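Local coordinates for protein transcriptional regulator ComR (Streptococcus vestibularis F0396, PDB 6HU8) that regulates competence as a pheromone-sensing transcription factor of the RNPP family, probably binding DNA through a helix-turn-helix domain joined to a tetratricopeptide peptide-binding domain, at residues Glu73-Tyr78 with Phe112-Glu117; Lys182-Ile187 with Leu220-Asp225. All coordinates share one frame; numbering follows the deposited sequence.

Interaction 1 (Glu73-Tyr78 with Phe112-Glu117); sequences EIPDTY and FDILPE
One face of the Tyr78 ring is covered by Leu115, whose CD2 sits 3.6 Å from the ring centroid and 10° off the ring normal, a CH-pi contact aimed almost at its centre. The second methyl of the same leucine, CD1, lies closer to the rim, with its shortest approach of 3.6 Å to Tyr78 CE1. A branched leucine suits this place because its two methyls can spread over a flat ring. Tyr78 reaches it with CG anti to the backbone N (chi1 166°), the phenol running out toward the 112-117 loop while Leu115 comes from the opposite direction. At the polar end of the ring, OH is hydrogen-bonded to Glu119, so the ring is held by hydroxyl and face alike.

The contact joins the beginning of helix 76-87 to the turn between helices 94-111 and 117-131, at the start of the tetratricopeptide-like helical array of ComR. A proline precedes each of the two helices that begin here, Pro75 and Pro116, both at N-cap positions, where a missing backbone N-H costs the helix nothing.

Ile74 extends this apolar patch. The Ile74 and Leu115 side chains cross at about a right angle, with Ile74 CG2 3.9 Å from Leu115 CD2, while Ile74 CG1 lies anti to the carbonyl carbon (chi1 -51°) and carries CD1 tip to tip against Pro116 CD at 3.7 Å. Ile114 closes the other end, its CD1 meeting Pro75 CD at 3.8 Å and Ile74 CG2 at 4.1 Å. Beta-branched isoleucine and rigid proline make firm apolar surfaces here. Ile114 O, buried by the contact, has no partner in the model. Leu115 also packs against Leu120 and Leu123 of helix 117-131.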
loop_
_atom_site.group_PDB
_atom_site.type_symbol
_atom_site.label_atom_id
_atom_site.label_comp_id
_atom_site.label_asym_id
_atom_site.label_seq_id
_atom_site.Cartn_x
_atom_site.Cartn_y
_atom_site.Cartn_z
ATOM N N GLU A 73 16.436 4.321 15.375
ATOM C CA GLU A 73 15.107 4.758 15.764
ATOM C C GLU A 73 14.666 6.024 15.027
ATOM O O GLU A 73 15.470 6.891 14.657
ATOM C CB GLU A 73 15.027 4.967 17.278
ATOM C CG GLU A 73 15.661 6.233 17.782
ATOM C CD GLU A 73 15.672 6.269 19.293
ATOM O OE1 GLU A 73 15.779 5.182 19.901
ATOM O OE2 GLU A 73 15.570 7.370 19.872
ATOM N N ILE A 74 13.355 6.104 14.831
ATOM C CA ILE A 74 12.726 7.112 14.007
ATOM C C ILE A 74 11.945 8.057 14.917
ATOM O O ILE A 74 11.226 7.612 15.805
ATOM C CB ILE A 74 11.806 6.443 12.959
ATOM C CG1 ILE A 74 12.574 5.343 12.209
ATOM C CG2 ILE A 74 11.215 7.464 11.996
ATOM C CD1 ILE A 74 11.685 4.488 11.309
ATOM N N PRO A 75 12.127 9.370 14.732
ATOM C CA PRO A 75 11.450 10.353 15.592
ATOM C C PRO A 75 9.917 10.285 15.506
ATOM O O PRO A 75 9.377 9.967 14.447
ATOM C CB PRO A 75 11.961 11.699 15.060
ATOM C CG PRO A 75 13.269 11.379 14.386
ATOM C CD PRO A 75 13.091 9.997 13.806
ATOM N N ASP A 76 9.235 10.590 16.608
ATOM C CA ASP A 76 7.775 10.641 16.628
ATOM C C ASP A 76 7.232 11.569 15.541
ATOM O O ASP A 76 6.183 11.312 14.978
ATOM C CB ASP A 76 7.261 11.102 18.001
ATOM C CG ASP A 76 7.409 10.036 19.074
ATOM O OD1 ASP A 76 7.667 8.864 18.720
ATOM O OD2 ASP A 76 7.246 10.364 20.270
ATOM N N THR A 77 7.962 12.640 15.258
ATOM C CA THR A 77 7.563 13.633 14.266
ATOM C C THR A 77 7.393 13.038 12.855
ATOM O O THR A 77 6.507 13.444 12.095
ATOM C CB THR A 77 8.597 14.766 14.204
ATOM O OG1 THR A 77 9.904 14.190 14.091
ATOM C CG2 THR A 77 8.544 15.624 15.469
ATOM N N TYR A 78 8.254 12.084 12.509
ATOM C CA TYR A 78 8.124 11.408 11.220
ATOM C C TYR A 78 6.783 10.698 11.134
ATOM O O TYR A 78 6.026 10.865 10.170
ATOM C CB TYR A 78 9.250 10.399 10.995
ATOM C CG TYR A 78 8.924 9.472 9.842
ATOM C CD1 TYR A 78 9.062 9.904 8.530
ATOM C CD2 TYR A 78 8.430 8.193 10.066
ATOM C CE1 TYR A 78 8.750 9.072 7.462
ATOM C CE2 TYR A 78 8.105 7.349 9.003
ATOM C CZ TYR A 78 8.271 7.796 7.706
ATOM O OH TYR A 78 7.960 6.976 6.640
ATOM N N PHE A 112 14.831 11.488 5.202
ATOM C CA PHE A 112 15.317 10.422 4.323
ATOM C C PHE A 112 16.565 9.710 4.858
ATOM O O PHE A 112 16.816 8.543 4.528
ATOM C CB PHE A 112 15.625 10.979 2.928
ATOM C CG PHE A 112 16.949 11.683 2.845
ATOM C CD1 PHE A 112 17.056 13.024 3.189
ATOM C CD2 PHE A 112 18.084 11.004 2.435
ATOM C CE1 PHE A 112 18.273 13.668 3.131
ATOM C CE2 PHE A 112 19.310 11.640 2.368
ATOM C CZ PHE A 112 19.406 12.974 2.715
ATOM N N ASP A 113 17.356 10.410 5.674
ATOM C CA ASP A 113 18.648 9.865 6.088
ATOM C C ASP A 113 18.556 9.008 7.354
ATOM O O ASP A 113 19.541 8.394 7.758
ATOM C CB ASP A 113 19.691 10.986 6.299
ATOM C CG ASP A 113 21.137 10.459 6.198
ATOM O OD1 ASP A 113 21.370 9.522 5.403
ATOM O OD2 ASP A 113 22.039 10.956 6.918
ATOM N N ILE A 114 17.383 8.936 7.975
ATOM C CA ILE A 114 17.261 8.057 9.132
ATOM C C ILE A 114 16.167 7.015 8.931
ATOM O O ILE A 114 15.752 6.366 9.897
ATOM C CB ILE A 114 16.991 8.863 10.447
ATOM C CG1 ILE A 114 15.849 9.865 10.265
ATOM C CG2 ILE A 114 18.252 9.617 10.873
ATOM C CD1 ILE A 114 14.450 9.283 10.369
ATOM N N LEU A 115 15.695 6.864 7.691
ATOM C CA LEU A 115 14.595 5.944 7.389
ATOM C C LEU A 115 15.108 4.623 6.808
ATOM O O LEU A 115 16.041 4.611 5.997
ATOM C CB LEU A 115 13.583 6.577 6.407
ATOM C CG LEU A 115 12.735 7.741 6.939
ATOM C CD1 LEU A 115 11.878 8.403 5.845
ATOM C CD2 LEU A 115 11.852 7.308 8.105
ATOM N N PRO A 116 14.515 3.501 7.248
ATOM C CA PRO A 116 14.852 2.212 6.638
ATOM C C PRO A 116 14.218 2.073 5.257
ATOM O O PRO A 116 13.380 2.878 4.848
ATOM C CB PRO A 116 14.253 1.192 7.609
ATOM C CG PRO A 116 13.076 1.896 8.189
ATOM C CD PRO A 116 13.499 3.359 8.308
ATOM N N GLU A 117 14.615 1.021 4.558
ATOM C CA GLU A 117 14.199 0.779 3.188
ATOM C C GLU A 117 12.683 0.752 3.013
ATOM O O GLU A 117 12.158 1.293 2.038
ATOM C CB GLU A 117 14.801 -0.536 2.724
ATOM C CG GLU A 117 14.915 -0.716 1.252
ATOM C CD GLU A 117 15.738 -1.962 0.941
ATOM O OE1 GLU A 117 16.990 -1.868 0.868
ATOM O OE2 GLU A 117 15.118 -3.037 0.797
#

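Interaction 2 (Lys182-Ile187 with Leu220-Asp225); sequences KIFDRI and LESFKD
A mixed polar and apolar contact, in which Phe184 and Asp185 meet Leu220, Ser222 and Lys224, links helix 181-192 to the turn between helices 200-219 and 226-240. Asp185 OD2 forms a salt bridge with Lys224 NZ at 3.3 Å, a hydrogen bond that is weak. The lysine suits the task because its chain is long and bends at chi2 and at chi4 (-68°); the two side chains cross at about a right angle, with Lys224 CE as well as NZ close to the carboxylate. OD2 also has a long, weak ion pair with Lys181.

Asp185 OD1 accepts a hydrogen from a water at 2.9 Å. That water lies unusually close to Ser222 OG, at 2.5 Å, which makes this leg of the bridge doubtful. At 4.3 Å, Asp185 OD1 and Ser222 OG are too far apart to bond directly; the serine is short and polar, able to meet the water beside the Phe184 ring, where its OG lies obliquely 4.0 Å from Phe184 CE2.

A chi1 of -179° swings that ring away from its backbone N and toward the loop. Leu220 CD1 lies over one face, loosely, 4.5 Å from Phe184 CE1, while Tyr179 meets the ring edge-to-face.

Glu221, with positive phi, is the C-prime residue of a Schellman motif ending helix 200-219, a helix-termination turn within the tetratricopeptide-like array of antiparallel helices.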
loop_
_atom_site.group_PDB
_atom_site.type_symbol
_atom_site.label_atom_id
_atom_site.label_comp_id
_atom_site.label_asym_id
_atom_site.label_seq_id
_atom_site.Cartn_x
_atom_site.Cartn_y
_atom_site.Cartn_z
ATOM N N LYS A 182 -3.101 -16.827 -9.502
ATOM C CA LYS A 182 -2.885 -17.412 -8.177
ATOM C C LYS A 182 -2.483 -16.344 -7.169
ATOM O O LYS A 182 -2.974 -16.326 -6.027
ATOM C CB LYS A 182 -1.815 -18.509 -8.227
ATOM C CG LYS A 182 -2.198 -19.714 -9.080
ATOM C CD LYS A 182 -1.019 -20.689 -9.252
ATOM C CE LYS A 182 -1.227 -21.568 -10.494
ATOM N NZ LYS A 182 -0.181 -22.622 -10.680
ATOM N N ILE A 183 -1.558 -15.479 -7.586
ATOM C CA ILE A 183 -1.090 -14.403 -6.725
ATOM C C ILE A 183 -2.230 -13.445 -6.402
ATOM O O ILE A 183 -2.465 -13.122 -5.230
ATOM C CB ILE A 183 0.062 -13.615 -7.367
ATOM C CG1 ILE A 183 1.330 -14.478 -7.446
ATOM C CG2 ILE A 183 0.323 -12.327 -6.589
ATOM C CD1 ILE A 183 2.506 -13.741 -8.017
ATOM N N PHE A 184 -2.937 -13.005 -7.442
ATOM C CA PHE A 184 -4.041 -12.065 -7.269
ATOM C C PHE A 184 -5.068 -12.592 -6.269
ATOM O O PHE A 184 -5.410 -11.913 -5.295
ATOM C CB PHE A 184 -4.712 -11.769 -8.613
ATOM C CG PHE A 184 -5.847 -10.772 -8.523
ATOM C CD1 PHE A 184 -5.588 -9.404 -8.439
ATOM C CD2 PHE A 184 -7.175 -11.201 -8.520
ATOM C CE1 PHE A 184 -6.634 -8.479 -8.354
ATOM C CE2 PHE A 184 -8.233 -10.282 -8.435
ATOM C CZ PHE A 184 -7.959 -8.922 -8.358
ATOM N N ASP A 185 -5.538 -13.815 -6.484
ATOM C CA ASP A 185 -6.554 -14.377 -5.600
ATOM C C ASP A 185 -6.041 -14.525 -4.170
ATOM O O ASP A 185 -6.791 -14.330 -3.216
ATOM C CB ASP A 185 -7.050 -15.737 -6.117
ATOM C CG ASP A 185 -7.815 -15.628 -7.430
ATOM O OD1 ASP A 185 -8.072 -14.497 -7.889
ATOM O OD2 ASP A 185 -8.168 -16.680 -8.008
ATOM N N ARG A 186 -4.768 -14.876 -4.010
ATOM C CA ARG A 186 -4.210 -14.999 -2.669
ATOM C C ARG A 186 -4.192 -13.645 -1.975
ATOM O O ARG A 186 -4.557 -13.530 -0.805
ATOM C CB ARG A 186 -2.795 -15.574 -2.702
ATOM C CG ARG A 186 -2.185 -15.771 -1.312
ATOM C CD ARG A 186 -0.729 -15.298 -1.238
ATOM N NE ARG A 186 0.007 -15.562 -2.476
ATOM C CZ ARG A 186 0.717 -16.666 -2.718
ATOM N NH1 ARG A 186 1.356 -16.806 -3.877
ATOM N NH2 ARG A 186 0.792 -17.628 -1.803
ATOM N N ILE A 187 -3.762 -12.618 -2.698
ATOM C CA ILE A 187 -3.688 -11.283 -2.107
ATOM C C ILE A 187 -5.087 -10.763 -1.764
ATOM O O ILE A 187 -5.337 -10.325 -0.631
ATOM C CB ILE A 187 -2.962 -10.296 -3.050
ATOM C CG1 ILE A 187 -1.461 -10.610 -3.101
ATOM C CG2 ILE A 187 -3.160 -8.873 -2.598
ATOM C CD1 ILE A 187 -0.785 -10.518 -1.752
ATOM N N LEU A 220 -10.486 -7.338 -15.050
ATOM C CA LEU A 220 -9.856 -8.639 -15.270
ATOM C C LEU A 220 -10.911 -9.736 -15.380
ATOM O O LEU A 220 -10.579 -10.909 -15.564
ATOM C CB LEU A 220 -8.870 -8.962 -14.138
ATOM C CG LEU A 220 -7.710 -7.985 -13.975
ATOM C CD1 LEU A 220 -6.814 -8.395 -12.802
ATOM C CD2 LEU A 220 -6.909 -7.896 -15.281
ATOM N N GLU A 221 -12.178 -9.332 -15.268
ATOM C CA GLU A 221 -13.320 -10.244 -15.230
ATOM C C GLU A 221 -13.106 -11.362 -14.211
ATOM O O GLU A 221 -13.197 -12.552 -14.516
ATOM C CB GLU A 221 -13.608 -10.813 -16.629
ATOM C CG GLU A 221 -14.743 -10.071 -17.336
ATOM C CD GLU A 221 -14.608 -10.045 -18.858
ATOM O OE1 GLU A 221 -13.875 -10.889 -19.428
ATOM O OE2 GLU A 221 -15.248 -9.165 -19.483
ATOM N N SER A 222 -12.825 -10.952 -12.987
ATOM C CA SER A 222 -12.695 -11.866 -11.867
ATOM C C SER A 222 -13.844 -11.584 -10.906
ATOM O O SER A 222 -13.640 -11.033 -9.829
ATOM C CB SER A 222 -11.340 -11.679 -11.184
ATOM O OG SER A 222 -11.208 -12.505 -10.036
ATOM N N PHE A 223 -15.057 -11.951 -11.302
ATOM C CA PHE A 223 -16.241 -11.450 -10.605
ATOM C C PHE A 223 -16.586 -12.209 -9.322
ATOM O O PHE A 223 -17.462 -11.769 -8.556
ATOM C CB PHE A 223 -17.440 -11.442 -11.557
ATOM C CG PHE A 223 -17.389 -10.333 -12.572
ATOM C CD1 PHE A 223 -17.526 -9.019 -12.178
ATOM C CD2 PHE A 223 -17.172 -10.605 -13.908
ATOM C CE1 PHE A 223 -17.469 -7.993 -13.099
ATOM C CE2 PHE A 223 -17.112 -9.585 -14.832
ATOM C CZ PHE A 223 -17.268 -8.276 -14.424
ATOM N N LYS A 224 -15.890 -13.319 -9.062
ATOM C CA LYS A 224 -16.128 -14.066 -7.828
ATOM C C LYS A 224 -15.824 -13.187 -6.615
ATOM O O LYS A 224 -14.825 -12.469 -6.603
ATOM C CB LYS A 224 -15.295 -15.348 -7.781
ATOM C CG LYS A 224 -13.774 -15.130 -7.762
ATOM C CD LYS A 224 -13.063 -16.245 -6.998
ATOM C CE LYS A 224 -11.571 -16.293 -7.325
ATOM N NZ LYS A 224 -11.347 -16.725 -8.736
ATOM N N ASP A 225 -16.714 -13.231 -5.622
ATOM C CA ASP A 225 -16.597 -12.449 -4.387
ATOM C C ASP A 225 -16.682 -10.924 -4.577
ATOM O O ASP A 225 -16.300 -10.175 -3.661
ATOM C CB ASP A 225 -15.285 -12.779 -3.653
ATOM C CG ASP A 225 -15.238 -14.210 -3.157
ATOM O OD1 ASP A 225 -15.785 -14.479 -2.063
ATOM O OD2 ASP A 225 -14.655 -15.060 -3.865
HETATM O O HOH W 1 -9.138 -13.914 -10.494
#

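Interaction 1 and interaction 2 lie in series along the chain, the first closing before the second opens, and both belong to the tetratricopeptide part of the protein. Their centres are 35 Å apart, their nearest atoms about 18 Å, and they sit on opposite sides of the chain's centre without touching. They share no helix: interaction 1 involves helix 76-87 and the turn before helix 117-131, interaction 2 helix 181-192 and the turn before helix 226-240. In each, a residue range on or entering a helix meets an interhelical turn over thirty residues further on. Each contact thus joins a helix to the loop of a later helical pair, one near the start of the all-helical array and one further along it.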